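Local coordinates for maternal effect protein oskar (Drosophila melanogaster, PDB 5A4A) that induces the germline in Drosophila and probably binds RNA through its SGNH-hydrolase-like OSK domain, at residues A[78-83]-A[116-121]; A[86-91]-A[185-190]; A[153-158]-A[200-205]. One frame throughout, in Å; residues are numbered along the deposited sequence.

How the interactions relate
Interactions 1 and 3 are neighbours in the OSK domain, their centres about 11 Å apart. Strand 116-120 pairs with strand 80-84 in interaction 1 and with strand 154-155 of interaction 3, so both contacts draw on one sheet, and interaction 1 closes along the chain before interaction 3 opens. Interaction 2 lies on the other side of the chain's centre from interaction 1, its centre about 20 Å away, although helix 87-91 follows strand 80-84 directly. Its segments alternate with those of both other contacts. Residues 185-190 precede helix 192-204, so the late part of the chain returns first to helix 87-91 and then to the sheet, tying separate sections into one domain.

Interaction 1 of 3, residues A[78-83]-A[116-121]; sequences GTQIIV and VPILTN
Ile81 and Ile118 sit on neighbouring parallel strands, 80-84 and 116-120, of the central sheet in this SGNH-hydrolase-type alpha/beta domain; helix 96-112 lies in the connection between them. Ile81 offers its N to Val116 O at 2.9 Å and its O to Ile118 N, and Val83 continues the pattern with Ile118 and Thr120. Ile82 turns its backbone the other way, to strand 25-29. Pro117, with no N-H to give, costs this ladder no bond, since the donors toward residues 78-83 are Val116, Ile118 and Thr120.

On one face of the sheet, Gln80 and Val116 run side by side in the same direction, CG of Gln80 lying 3.8 Å from CB of Val116. Extended beyond CG, the Gln80 chain carries its OE1 to 3.8 Å from Ile118 CD1; at this exposed start of the strand an amide suits, its methylenes packing and its end polar. Deeper in, Ile82 meets Ile118 obliquely, CG1 to CB 4.2 Å, and both also touch Phe25 of strand 25-29. Ile82 CG2 then meets Thr120 CG2 at 4.1 Å, the two side chains nearly perpendicular. On the other face, Leu119 bends its CD1 to 4.0 Å from Val83 CB, while Pro117 packs on Ile107 and Met110 of helix 96-112.

Thr120 combines both roles: with OG1 held between its backbone N and carbonyl carbon (chi1 56°), the hydroxyl faces Val83 and the methyl faces Ile82. A valine in its place would probably leave Val83 O with only the backbone N-H from this residue and Asn84 ND2 without its hydroxyl partner. Val83 O receives two donors from one residue: Thr120 N at 2.9 Å, almost in line with the carbonyl (169°), and Thr120 OG1 at 2.8 Å, approaching from well off that line (122°).

Interaction 2 of 3, residues A[86-91]-A[185-190]; sequences GSVDIM and EPYLFW
Met91 bends at its last torsion (chi3 72°), and this turn carries CE over the ring of Tyr187. The result is a Met-aromatic contact joining helix 87-91 to the irregular segment 185-190. CE stands 3.8 Å from the ring centroid, 24° off the normal and displaced toward the rim on the CE1 side. The sulfur SD lies over the same face, 4.1 Å from the centroid, with CZ its nearest ring atom. A long, unbranched and flexible methionine suits this place, since it can reach out from the helix and still lay its end flat on an aromatic.

The same methyl is enclosed by the loop backbone and by Glu185: CE is 3.4 Å from Pro186 O and 3.6 Å from Glu185 CB. Glu185 CG also lies 3.5 Å from Met91 O, and the bend at chi2 (75°) folds CD back to 3.5 Å from that same Met91 O. At the far end of the ring, Val88 CG2 meets Tyr187 OH at 3.4 Å, one branch touching the phenol oxygen. Elsewhere in the fold, Tyr187 also meets the ring of Phe32, and Asn127 ND2 forms a hydrogen bond with Pro186 O.

Between helix 87-91 and residues 185-190 the contact is made without hydrogen bonds. Cohesion probably rests on shape and on dispersion between the polarisable sulfur and the pi system, with the slightly positive methyl next to the ring and to Pro186 O.

Interaction 3 of 3, residues A[153-158]-A[200-205]; sequences KVIDIH and QVIETS
Ile155 packs against Val201 where helix 192-204, the last in the chain, lies against strand 154-155 and the residues following it, a helix-on-sheet contact of the alpha/beta fold. Apolar contacts make up most of it. Ile155 and Val201 pass one another in opposite senses, flank to flank, CG2 to CG1 3.8 Å, and CD1 of Ile155 reaches on to Ile202 CG2 at 4.2 Å. Ile157 sends its CG2 branch to the helix by setting it anti to the carbonyl carbon; this methyl lies 3.8 Å from Ile202 CG1 and also touches Val201 CG1, crossing both side chains obliquely. A branched residue suits position 155, dividing CG2 and CD1 between Val201 and Ile202, while Val201 CG1 is shared by Ile155, Ile157 and Asp156 O. Ile202 continues inward to Thr120 and Ile82, linking the helix to the deeper strands.

Contacts of carbon with polar atoms form a second group. Val201 CG1 rests 3.5 Å from Asp156 O. At the exposed margin the long, bent chain of Lys153 spans to the end of the other segment, its CE coming to 3.1 Å and its NZ to 3.2 Å from Ser205 O.

Ser205, small enough to sit close, presents CB 3.9 Å from Ile155 CG1. Its hydroxyl is held by the helix backbone one turn earlier: OG donates to Val201 O at 2.7 Å, and Ser205 N reaches that oxygen from the opposite face of the carbonyl plane.

Interaction 1 of 3, residues A[78-83]-A[116-121]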
ATOM      1  N   GLY A  78      -0.786  -7.923  18.576  1.00 22.87           N
ATOM      2  CA  GLY A  78       0.397  -8.520  17.991  1.00 21.91           C
ATOM      3  C   GLY A  78       0.262  -8.905  16.528  1.00 15.41           C
ATOM      4  O   GLY A  78       1.220  -9.392  15.931  1.00 20.72           O
ATOM      5  N   THR A  79      -0.914  -8.709  15.938  1.00 15.53           N
ATOM      6  CA  THR A  79      -1.067  -8.996  14.510  1.00 12.52           C
ATOM      7  C   THR A  79      -0.080  -8.173  13.691  1.00 12.98           C
ATOM      8  O   THR A  79       0.021  -6.967  13.882  1.00 15.01           O
ATOM      9  CB  THR A  79      -2.499  -8.716  14.017  1.00 14.32           C
ATOM     10  OG1 THR A  79      -3.405  -9.588  14.697  1.00 18.77           O
ATOM     11  CG2 THR A  79      -2.616  -8.958  12.514  1.00 17.35           C
ATOM     12  N   GLN A  80       0.652  -8.837  12.798  1.00 12.60           N
ATOM     13  CA  GLN A  80       1.590  -8.167  11.903  1.00 10.49           C
ATOM     14  C   GLN A  80       0.936  -7.926  10.556  1.00 14.60           C
ATOM     15  O   GLN A  80       0.355  -8.845   9.965  1.00 14.30           O
ATOM     16  CB  GLN A  80       2.864  -8.994  11.717  1.00 11.22           C
ATOM     17  CG  GLN A  80       3.674  -9.190  12.996  1.00 12.91           C
ATOM     18  CD  GLN A  80       4.752 -10.240  12.834  1.00 19.91           C
ATOM     19  OE1 GLN A  80       5.881  -9.936  12.438  1.00 24.51           O
ATOM     20  NE2 GLN A  80       4.413 -11.485  13.144  1.00 21.17           N
ATOM     21  N   ILE A  81       1.021  -6.682  10.087  1.00  9.75           N
ATOM     22  CA  ILE A  81       0.376  -6.284   8.837  1.00  7.59           C
ATOM     23  C   ILE A  81       1.423  -5.775   7.851  1.00  8.10           C
ATOM     24  O   ILE A  81       2.220  -4.909   8.196  1.00 11.54           O
ATOM     25  CB  ILE A  81      -0.656  -5.152   9.097  1.00 11.57           C
ATOM     26  CG1 ILE A  81      -1.718  -5.606  10.113  1.00 16.17           C
ATOM     27  CG2 ILE A  81      -1.298  -4.662   7.778  1.00 10.44           C
ATOM     28  CD1 ILE A  81      -2.705  -4.504  10.516  1.00 11.77           C
ATOM     29  N   ILE A  82       1.426  -6.307   6.630  1.00 10.56           N
ATOM     30  CA  ILE A  82       2.342  -5.798   5.611  1.00  8.65           C
ATOM     31  C   ILE A  82       1.720  -4.565   4.950  1.00  9.68           C
ATOM     32  O   ILE A  82       0.622  -4.629   4.398  1.00 11.81           O
ATOM     33  CB  ILE A  82       2.700  -6.877   4.560  1.00  8.99           C
ATOM     34  CG1 ILE A  82       3.412  -8.061   5.240  1.00 11.52           C
ATOM     35  CG2 ILE A  82       3.583  -6.287   3.462  1.00 10.76           C
ATOM     36  CD1 ILE A  82       3.698  -9.256   4.314  1.00 11.60           C
ATOM     37  N   VAL A  83       2.443  -3.450   5.000  1.00 12.95           N
ATOM     38  CA  VAL A  83       1.909  -2.152   4.589  1.00 11.78           C
ATOM     39  C   VAL A  83       2.616  -1.569   3.370  1.00 10.06           C
ATOM     40  O   VAL A  83       3.845  -1.507   3.324  1.00  9.99           O
ATOM     41  CB  VAL A  83       2.043  -1.137   5.737  1.00 14.00           C
ATOM     42  CG1 VAL A  83       1.510   0.236   5.315  1.00 13.94           C
ATOM     43  CG2 VAL A  83       1.315  -1.649   6.982  1.00 12.56           C
ATOM     44  N   VAL A 116       1.447  -4.628  14.542  1.00 11.54           N
ATOM     45  CA  VAL A 116       2.844  -4.433  14.153  1.00 12.92           C
ATOM     46  C   VAL A 116       2.974  -4.216  12.656  1.00 12.52           C
ATOM     47  O   VAL A 116       2.646  -5.102  11.881  1.00 10.46           O
ATOM     48  CB  VAL A 116       3.694  -5.660  14.523  1.00 12.04           C
ATOM     49  CG1 VAL A 116       5.166  -5.389  14.236  1.00 13.45           C
ATOM     50  CG2 VAL A 116       3.486  -6.039  15.994  1.00 14.03           C
ATOM     51  N   PRO A 117       3.467  -3.036  12.238  1.00 12.72           N
ATOM     52  CA  PRO A 117       3.637  -2.808  10.801  1.00 13.01           C
ATOM     53  C   PRO A 117       4.911  -3.457  10.284  1.00  9.15           C
ATOM     54  O   PRO A 117       5.960  -3.352  10.935  1.00 12.64           O
ATOM     55  CB  PRO A 117       3.759  -1.276  10.684  1.00 12.94           C
ATOM     56  CG  PRO A 117       3.792  -0.742  12.105  1.00 14.23           C
ATOM     57  CD  PRO A 117       3.940  -1.900  13.043  1.00 14.53           C
ATOM     58  N   ILE A 118       4.794  -4.148   9.152  1.00  9.71           N
ATOM     59  CA  ILE A 118       5.937  -4.531   8.328  1.00 10.43           C
ATOM     60  C   ILE A 118       5.862  -3.647   7.094  1.00 12.91           C
ATOM     61  O   ILE A 118       4.897  -3.722   6.325  1.00  9.69           O
ATOM     62  CB  ILE A 118       5.886  -6.029   7.943  1.00 11.01           C
ATOM     63  CG1 ILE A 118       6.072  -6.906   9.192  1.00 11.24           C
ATOM     64  CG2 ILE A 118       6.966  -6.352   6.907  1.00  9.88           C
ATOM     65  CD1 ILE A 118       5.748  -8.387   8.974  1.00 11.20           C
ATOM     66  N   LEU A 119       6.839  -2.760   6.929  1.00 11.21           N
ATOM     67  CA  LEU A 119       6.739  -1.737   5.889  1.00  7.11           C
ATOM     68  C   LEU A 119       7.346  -2.195   4.568  1.00  9.50           C
ATOM     69  O   LEU A 119       8.368  -2.871   4.548  1.00 13.82           O
ATOM     70  CB  LEU A 119       7.407  -0.421   6.325  1.00  8.39           C
ATOM     71  CG  LEU A 119       6.808   0.315   7.530  1.00 14.14           C
ATOM     72  CD1 LEU A 119       5.306   0.384   7.403  1.00 14.57           C
ATOM     73  CD2 LEU A 119       7.207  -0.338   8.845  1.00 18.33           C
ATOM     74  N   THR A 120       6.691  -1.847   3.465  1.00  8.54           N
ATOM     75  CA  THR A 120       7.366  -1.855   2.166  1.00  9.27           C
ATOM     76  C   THR A 120       7.472  -0.385   1.763  1.00 13.79           C
ATOM     77  O   THR A 120       6.593   0.418   2.096  1.00 13.88           O
ATOM     78  CB  THR A 120       6.586  -2.630   1.087  1.00 11.69           C
ATOM     79  OG1 THR A 120       5.271  -2.086   0.979  1.00 12.50           O
ATOM     80  CG2 THR A 120       6.471  -4.134   1.434  1.00 12.66           C
ATOM     81  N   ASN A 121       8.528  -0.019   1.051  1.00 10.29           N
ATOM     82  CA  ASN A 121       8.587   1.331   0.516  1.00  8.11           C
ATOM     83  C   ASN A 121       7.780   1.419  -0.795  1.00  8.54           C
ATOM     84  O   ASN A 121       7.125   0.451  -1.192  1.00 11.30           O
ATOM     85  CB  ASN A 121      10.030   1.854   0.384  1.00 11.20           C
ATOM     86  CG  ASN A 121      10.875   1.059  -0.606  1.00 12.82           C
ATOM     87  OD1 ASN A 121      10.383   0.184  -1.313  1.00 14.19           O
ATOM     88  ND2 ASN A 121      12.164   1.375  -0.657  1.00 14.34           N
TER

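Interaction 2 of 3, residues A[86-91]-A[185-190]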
ATOM      1  N   GLY A  86       1.031   5.324   0.664  1.00 13.18           N
ATOM      2  CA  GLY A  86       1.625   6.609   0.342  1.00 15.46           C
ATOM      3  C   GLY A  86       1.533   6.995  -1.122  1.00 14.18           C
ATOM      4  O   GLY A  86       1.605   8.185  -1.442  1.00 10.80           O
ATOM      5  N   SER A  87       1.409   6.009  -2.016  1.00 11.33           N
ATOM      6  CA  SER A  87       1.333   6.308  -3.449  1.00 12.49           C
ATOM      7  C   SER A  87       0.169   7.233  -3.759  1.00 12.09           C
ATOM      8  O   SER A  87       0.308   8.137  -4.580  1.00 13.42           O
ATOM      9  CB  SER A  87       1.221   5.042  -4.317  1.00 10.80           C
ATOM     10  OG  SER A  87       2.429   4.306  -4.293  1.00 14.75           O
ATOM     11  N   VAL A  88      -0.970   7.020  -3.101  1.00 11.90           N
ATOM     12  CA  VAL A  88      -2.149   7.844  -3.380  1.00 13.09           C
ATOM     13  C   VAL A  88      -1.915   9.286  -2.912  1.00 11.89           C
ATOM     14  O   VAL A  88      -2.226  10.231  -3.637  1.00 14.06           O
ATOM     15  CB  VAL A  88      -3.437   7.284  -2.743  1.00 11.20           C
ATOM     16  CG1 VAL A  88      -4.637   8.167  -3.113  1.00 14.31           C
ATOM     17  CG2 VAL A  88      -3.699   5.859  -3.222  1.00 10.61           C
ATOM     18  N   ASP A  89      -1.354   9.444  -1.713  1.00 10.76           N
ATOM     19  CA  ASP A  89      -0.993  10.775  -1.213  1.00 12.85           C
ATOM     20  C   ASP A  89      -0.105  11.510  -2.210  1.00 12.55           C
ATOM     21  O   ASP A  89      -0.312  12.691  -2.483  1.00 15.20           O
ATOM     22  CB  ASP A  89      -0.243  10.689   0.120  1.00 12.89           C
ATOM     23  CG  ASP A  89      -1.079  10.083   1.232  1.00 19.56           C
ATOM     24  OD1 ASP A  89      -1.241   8.848   1.242  1.00 16.16           O
ATOM     25  OD2 ASP A  89      -1.555  10.839   2.104  1.00 25.25           O
ATOM     26  N   ILE A  90       0.887  10.804  -2.745  1.00 11.74           N
ATOM     27  CA  ILE A  90       1.825  11.416  -3.677  1.00 11.20           C
ATOM     28  C   ILE A  90       1.124  11.764  -4.985  1.00 11.42           C
ATOM     29  O   ILE A  90       1.288  12.867  -5.495  1.00 14.56           O
ATOM     30  CB  ILE A  90       3.056  10.527  -3.911  1.00 16.28           C
ATOM     31  CG1 ILE A  90       3.910  10.536  -2.636  1.00 12.72           C
ATOM     32  CG2 ILE A  90       3.867  11.024  -5.110  1.00 13.98           C
ATOM     33  CD1 ILE A  90       5.181   9.731  -2.710  1.00 18.42           C
ATOM     34  N   MET A  91       0.325  10.841  -5.508  1.00 12.92           N
ATOM     35  CA  MET A  91      -0.435  11.113  -6.737  1.00 17.07           C
ATOM     36  C   MET A  91      -1.438  12.268  -6.601  1.00 20.54           C
ATOM     37  O   MET A  91      -1.693  12.983  -7.575  1.00 18.20           O
ATOM     38  CB  MET A  91      -1.133   9.845  -7.244  1.00 18.97           C
ATOM     39  CG  MET A  91      -0.164   8.723  -7.553  1.00 21.76           C
ATOM     40  SD  MET A  91      -0.944   7.133  -7.886  1.00 24.67           S
ATOM     41  CE  MET A  91      -1.632   7.503  -9.496  1.00 15.52           C
ATOM     42  N   GLU A 185      -6.507   9.909 -10.669  1.00 12.44           N
ATOM     43  CA  GLU A 185      -5.219   9.819 -11.354  1.00 10.72           C
ATOM     44  C   GLU A 185      -5.076   8.455 -12.015  1.00 10.79           C
ATOM     45  O   GLU A 185      -5.519   7.449 -11.470  1.00 12.82           O
ATOM     46  CB  GLU A 185      -4.043  10.009 -10.374  1.00 10.16           C
ATOM     47  CG  GLU A 185      -3.764  11.443  -9.996  1.00 17.38           C
ATOM     48  CD  GLU A 185      -4.773  12.007  -9.027  1.00 23.98           C
ATOM     49  OE1 GLU A 185      -5.189  11.276  -8.108  1.00 25.59           O
ATOM     50  OE2 GLU A 185      -5.153  13.184  -9.192  1.00 33.31           O
ATOM     51  N   PRO A 186      -4.416   8.415 -13.174  1.00 10.94           N
ATOM     52  CA  PRO A 186      -4.237   7.151 -13.894  1.00 11.94           C
ATOM     53  C   PRO A 186      -3.127   6.314 -13.272  1.00 13.20           C
ATOM     54  O   PRO A 186      -2.114   6.853 -12.804  1.00 14.02           O
ATOM     55  CB  PRO A 186      -3.834   7.597 -15.295  1.00 15.48           C
ATOM     56  CG  PRO A 186      -3.173   8.942 -15.078  1.00 17.92           C
ATOM     57  CD  PRO A 186      -3.912   9.573 -13.933  1.00 13.12           C
ATOM     58  N   TYR A 187      -3.323   5.000 -13.279  1.00 11.84           N
ATOM     59  CA  TYR A 187      -2.383   4.071 -12.657  1.00 11.12           C
ATOM     60  C   TYR A 187      -1.741   3.220 -13.735  1.00 12.80           C
ATOM     61  O   TYR A 187      -2.432   2.739 -14.628  1.00 14.76           O
ATOM     62  CB  TYR A 187      -3.139   3.146 -11.696  1.00  9.38           C
ATOM     63  CG  TYR A 187      -3.398   3.747 -10.340  1.00  9.34           C
ATOM     64  CD1 TYR A 187      -4.162   4.897 -10.196  1.00 11.48           C
ATOM     65  CD2 TYR A 187      -2.853   3.171  -9.198  1.00 12.09           C
ATOM     66  CE1 TYR A 187      -4.386   5.451  -8.946  1.00 12.31           C
ATOM     67  CE2 TYR A 187      -3.072   3.716  -7.945  1.00 13.23           C
ATOM     68  CZ  TYR A 187      -3.829   4.852  -7.823  1.00 15.72           C
ATOM     69  OH  TYR A 187      -4.043   5.382  -6.567  1.00 16.39           O
ATOM     70  N   LEU A 188      -0.421   3.045 -13.662  1.00 11.88           N
ATOM     71  CA  LEU A 188       0.268   2.097 -14.537  1.00 12.51           C
ATOM     72  C   LEU A 188       0.641   0.883 -13.690  1.00 12.84           C
ATOM     73  O   LEU A 188       1.539   0.954 -12.836  1.00 10.34           O
ATOM     74  CB  LEU A 188       1.535   2.715 -15.152  1.00 13.18           C
ATOM     75  CG  LEU A 188       2.125   1.904 -16.318  1.00 12.12           C
ATOM     76  CD1 LEU A 188       1.139   1.919 -17.496  1.00 12.02           C
ATOM     77  CD2 LEU A 188       3.489   2.417 -16.745  1.00 12.29           C
ATOM     78  N   PHE A 189      -0.052  -0.229 -13.905  1.00 13.45           N
ATOM     79  CA  PHE A 189       0.110  -1.386 -13.029  1.00 10.30           C
ATOM     80  C   PHE A 189       1.306  -2.256 -13.360  1.00 10.83           C
ATOM     81  O   PHE A 189       1.809  -2.243 -14.483  1.00 11.63           O
ATOM     82  CB  PHE A 189      -1.171  -2.212 -13.005  1.00 12.37           C
ATOM     83  CG  PHE A 189      -2.269  -1.557 -12.239  1.00 10.14           C
ATOM     84  CD1 PHE A 189      -2.313  -1.664 -10.855  1.00  9.83           C
ATOM     85  CD2 PHE A 189      -3.230  -0.787 -12.892  1.00  9.61           C
ATOM     86  CE1 PHE A 189      -3.313  -1.039 -10.126  1.00 11.85           C
ATOM     87  CE2 PHE A 189      -4.234  -0.166 -12.177  1.00  9.93           C
ATOM     88  CZ  PHE A 189      -4.276  -0.289 -10.792  1.00 14.74           C
ATOM     89  N   TRP A 190       1.789  -2.979 -12.349  1.00 11.94           N
ATOM     90  CA  TRP A 190       2.876  -3.909 -12.551  1.00 11.80           C
ATOM     91  C   TRP A 190       2.357  -5.074 -13.393  1.00 12.46           C
ATOM     92  O   TRP A 190       1.257  -5.580 -13.165  1.00 11.42           O
ATOM     93  CB  TRP A 190       3.405  -4.422 -11.205  1.00 10.54           C
ATOM     94  CG  TRP A 190       3.618  -3.344 -10.160  1.00 10.59           C
ATOM     95  CD1 TRP A 190       3.983  -2.035 -10.371  1.00 14.15           C
ATOM     96  CD2 TRP A 190       3.497  -3.501  -8.733  1.00  9.69           C
ATOM     97  NE1 TRP A 190       4.080  -1.373  -9.157  1.00 12.29           N
ATOM     98  CE2 TRP A 190       3.780  -2.247  -8.148  1.00 10.10           C
ATOM     99  CE3 TRP A 190       3.161  -4.576  -7.905  1.00 12.95           C
ATOM    100  CZ2 TRP A 190       3.748  -2.048  -6.758  1.00  9.44           C
ATOM    101  CZ3 TRP A 190       3.122  -4.375  -6.531  1.00 10.87           C
ATOM    102  CH2 TRP A 190       3.414  -3.118  -5.972  1.00  8.95           C
TER

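Interaction 3 of 3, residues A[153-158]-A[200-205]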
ATOM      1  N   LYS A 153      10.662  -3.735  10.571  1.00  9.43           N
ATOM      2  CA  LYS A 153      11.099  -4.320   9.314  1.00  9.48           C
ATOM      3  C   LYS A 153      10.700  -3.417   8.140  1.00  9.54           C
ATOM      4  O   LYS A 153       9.523  -3.066   7.979  1.00 11.07           O
ATOM      5  CB  LYS A 153      10.515  -5.720   9.154  1.00 10.26           C
ATOM      6  CG  LYS A 153      10.964  -6.438   7.895  1.00 14.63           C
ATOM      7  CD  LYS A 153      12.444  -6.814   7.959  1.00 12.48           C
ATOM      8  CE  LYS A 153      12.802  -7.678   6.748  1.00 13.06           C
ATOM      9  NZ  LYS A 153      14.209  -8.176   6.827  1.00 12.08           N
ATOM     10  N   VAL A 154      11.689  -3.044   7.331  1.00 12.51           N
ATOM     11  CA  VAL A 154      11.455  -2.218   6.154  1.00  9.47           C
ATOM     12  C   VAL A 154      11.962  -2.931   4.909  1.00 13.87           C
ATOM     13  O   VAL A 154      13.135  -3.274   4.811  1.00 13.81           O
ATOM     14  CB  VAL A 154      12.142  -0.847   6.276  1.00 12.62           C
ATOM     15  CG1 VAL A 154      11.979  -0.066   4.972  1.00 13.66           C
ATOM     16  CG2 VAL A 154      11.566  -0.073   7.466  1.00 11.74           C
ATOM     17  N   ILE A 155      11.058  -3.158   3.960  1.00  9.53           N
ATOM     18  CA  ILE A 155      11.378  -3.897   2.749  1.00 10.27           C
ATOM     19  C   ILE A 155      11.455  -2.963   1.551  1.00 13.46           C
ATOM     20  O   ILE A 155      10.485  -2.277   1.220  1.00 12.72           O
ATOM     21  CB  ILE A 155      10.310  -4.978   2.502  1.00 13.25           C
ATOM     22  CG1 ILE A 155      10.244  -5.903   3.721  1.00 13.64           C
ATOM     23  CG2 ILE A 155      10.587  -5.747   1.209  1.00 12.14           C
ATOM     24  CD1 ILE A 155       9.095  -6.899   3.683  1.00 11.84           C
ATOM     25  N   ASP A 156      12.609  -2.951   0.892  1.00 13.09           N
ATOM     26  CA  ASP A 156      12.805  -2.107  -0.280  1.00 16.48           C
ATOM     27  C   ASP A 156      12.305  -2.826  -1.539  1.00 13.03           C
ATOM     28  O   ASP A 156      13.010  -3.667  -2.110  1.00 13.02           O
ATOM     29  CB  ASP A 156      14.288  -1.709  -0.381  1.00 15.76           C
ATOM     30  CG  ASP A 156      14.662  -1.083  -1.726  1.00 18.49           C
ATOM     31  OD1 ASP A 156      13.787  -0.551  -2.445  1.00 16.75           O
ATOM     32  OD2 ASP A 156      15.860  -1.124  -2.062  1.00 18.51           O
ATOM     33  N   ILE A 157      11.084  -2.504  -1.964  1.00 12.89           N
ATOM     34  CA  ILE A 157      10.571  -3.023  -3.236  1.00 11.62           C
ATOM     35  C   ILE A 157      10.872  -2.095  -4.412  1.00 12.35           C
ATOM     36  O   ILE A 157      10.758  -2.498  -5.575  1.00 13.67           O
ATOM     37  CB  ILE A 157       9.037  -3.313  -3.207  1.00 10.93           C
ATOM     38  CG1 ILE A 157       8.231  -2.034  -2.953  1.00  9.55           C
ATOM     39  CG2 ILE A 157       8.707  -4.388  -2.167  1.00 13.24           C
ATOM     40  CD1 ILE A 157       6.722  -2.177  -3.294  1.00 10.60           C
ATOM     41  N   HIS A 158      11.209  -0.844  -4.106  1.00 12.25           N
ATOM     42  CA  HIS A 158      11.512   0.151  -5.133  1.00 12.40           C
ATOM     43  C   HIS A 158      12.649  -0.311  -6.053  1.00 14.18           C
ATOM     44  O   HIS A 158      12.549  -0.217  -7.271  1.00 13.28           O
ATOM     45  CB  HIS A 158      11.872   1.497  -4.485  1.00 12.85           C
ATOM     46  CG  HIS A 158      12.038   2.613  -5.468  1.00 12.31           C
ATOM     47  ND1 HIS A 158      13.259   2.942  -6.025  1.00 16.27           N
ATOM     48  CD2 HIS A 158      11.141   3.485  -5.993  1.00 11.53           C
ATOM     49  CE1 HIS A 158      13.103   3.957  -6.853  1.00 14.48           C
ATOM     50  NE2 HIS A 158      11.829   4.308  -6.853  1.00 13.94           N
ATOM     51  N   GLN A 200       8.284 -11.581  -4.716  1.00 15.41           N
ATOM     52  CA  GLN A 200       9.471 -12.305  -4.276  1.00 13.14           C
ATOM     53  C   GLN A 200      10.386 -11.487  -3.371  1.00 14.72           C
ATOM     54  O   GLN A 200      10.982 -12.028  -2.444  1.00 13.43           O
ATOM     55  CB  GLN A 200      10.223 -12.883  -5.471  1.00 18.64           C
ATOM     56  CG  GLN A 200       9.392 -13.940  -6.208  1.00 26.73           C
ATOM     57  CD  GLN A 200       8.971 -15.085  -5.293  1.00 25.53           C
ATOM     58  OE1 GLN A 200       9.773 -15.586  -4.504  1.00 25.74           O
ATOM     59  NE2 GLN A 200       7.711 -15.496  -5.393  1.00 20.22           N
ATOM     60  N   VAL A 201      10.495 -10.186  -3.611  1.00 13.61           N
ATOM     61  CA  VAL A 201      11.279  -9.350  -2.698  1.00 13.53           C
ATOM     62  C   VAL A 201      10.663  -9.356  -1.297  1.00 14.49           C
ATOM     63  O   VAL A 201      11.376  -9.444  -0.297  1.00 13.58           O
ATOM     64  CB  VAL A 201      11.409  -7.892  -3.202  1.00 20.20           C
ATOM     65  CG1 VAL A 201      11.978  -6.989  -2.106  1.00 20.32           C
ATOM     66  CG2 VAL A 201      12.294  -7.835  -4.437  1.00 22.44           C
ATOM     67  N   ILE A 202       9.339  -9.255  -1.232  1.00 13.14           N
ATOM     68  CA  ILE A 202       8.638  -9.234   0.053  1.00 10.34           C
ATOM     69  C   ILE A 202       8.794 -10.570   0.770  1.00 18.27           C
ATOM     70  O   ILE A 202       9.153 -10.612   1.952  1.00 12.81           O
ATOM     71  CB  ILE A 202       7.138  -8.891  -0.116  1.00 11.15           C
ATOM     72  CG1 ILE A 202       6.977  -7.469  -0.667  1.00  9.54           C
ATOM     73  CG2 ILE A 202       6.394  -9.047   1.224  1.00 10.53           C
ATOM     74  CD1 ILE A 202       5.522  -7.125  -1.100  1.00  9.18           C
ATOM     75  N   GLU A 203       8.559 -11.667   0.053  1.00 12.89           N
ATOM     76  CA  GLU A 203       8.633 -12.985   0.686  1.00 13.06           C
ATOM     77  C   GLU A 203      10.037 -13.301   1.179  1.00 15.75           C
ATOM     78  O   GLU A 203      10.223 -13.778   2.300  1.00 15.63           O
ATOM     79  CB  GLU A 203       8.172 -14.091  -0.273  1.00 12.01           C
ATOM     80  CG  GLU A 203       6.684 -14.057  -0.608  1.00 11.66           C
ATOM     81  CD  GLU A 203       6.199 -15.381  -1.173  1.00 17.65           C
ATOM     82  OE1 GLU A 203       6.991 -16.340  -1.174  1.00 20.72           O
ATOM     83  OE2 GLU A 203       5.036 -15.473  -1.607  1.00 18.79           O
ATOM     84  N   THR A 204      11.033 -13.041   0.340  1.00 12.37           N
ATOM     85  CA  THR A 204      12.397 -13.424   0.682  1.00 13.45           C
ATOM     86  C   THR A 204      12.933 -12.574   1.837  1.00 14.16           C
ATOM     87  O   THR A 204      13.823 -13.002   2.568  1.00 13.91           O
ATOM     88  CB  THR A 204      13.328 -13.347  -0.534  1.00 25.12           C
ATOM     89  OG1 THR A 204      13.322 -12.017  -1.064  1.00 28.74           O
ATOM     90  CG2 THR A 204      12.851 -14.309  -1.608  1.00 26.33           C
ATOM     91  N   SER A 205      12.362 -11.388   2.017  1.00 14.89           N
ATOM     92  CA  SER A 205      12.734 -10.534   3.137  1.00 11.61           C
ATOM     93  C   SER A 205      12.112 -11.003   4.455  1.00 15.18           C
ATOM     94  O   SER A 205      12.479 -10.522   5.537  1.00 14.31           O
ATOM     95  CB  SER A 205      12.302  -9.096   2.848  1.00 14.37           C
ATOM     96  OG  SER A 205      12.956  -8.603   1.695  1.00 19.00           O
TER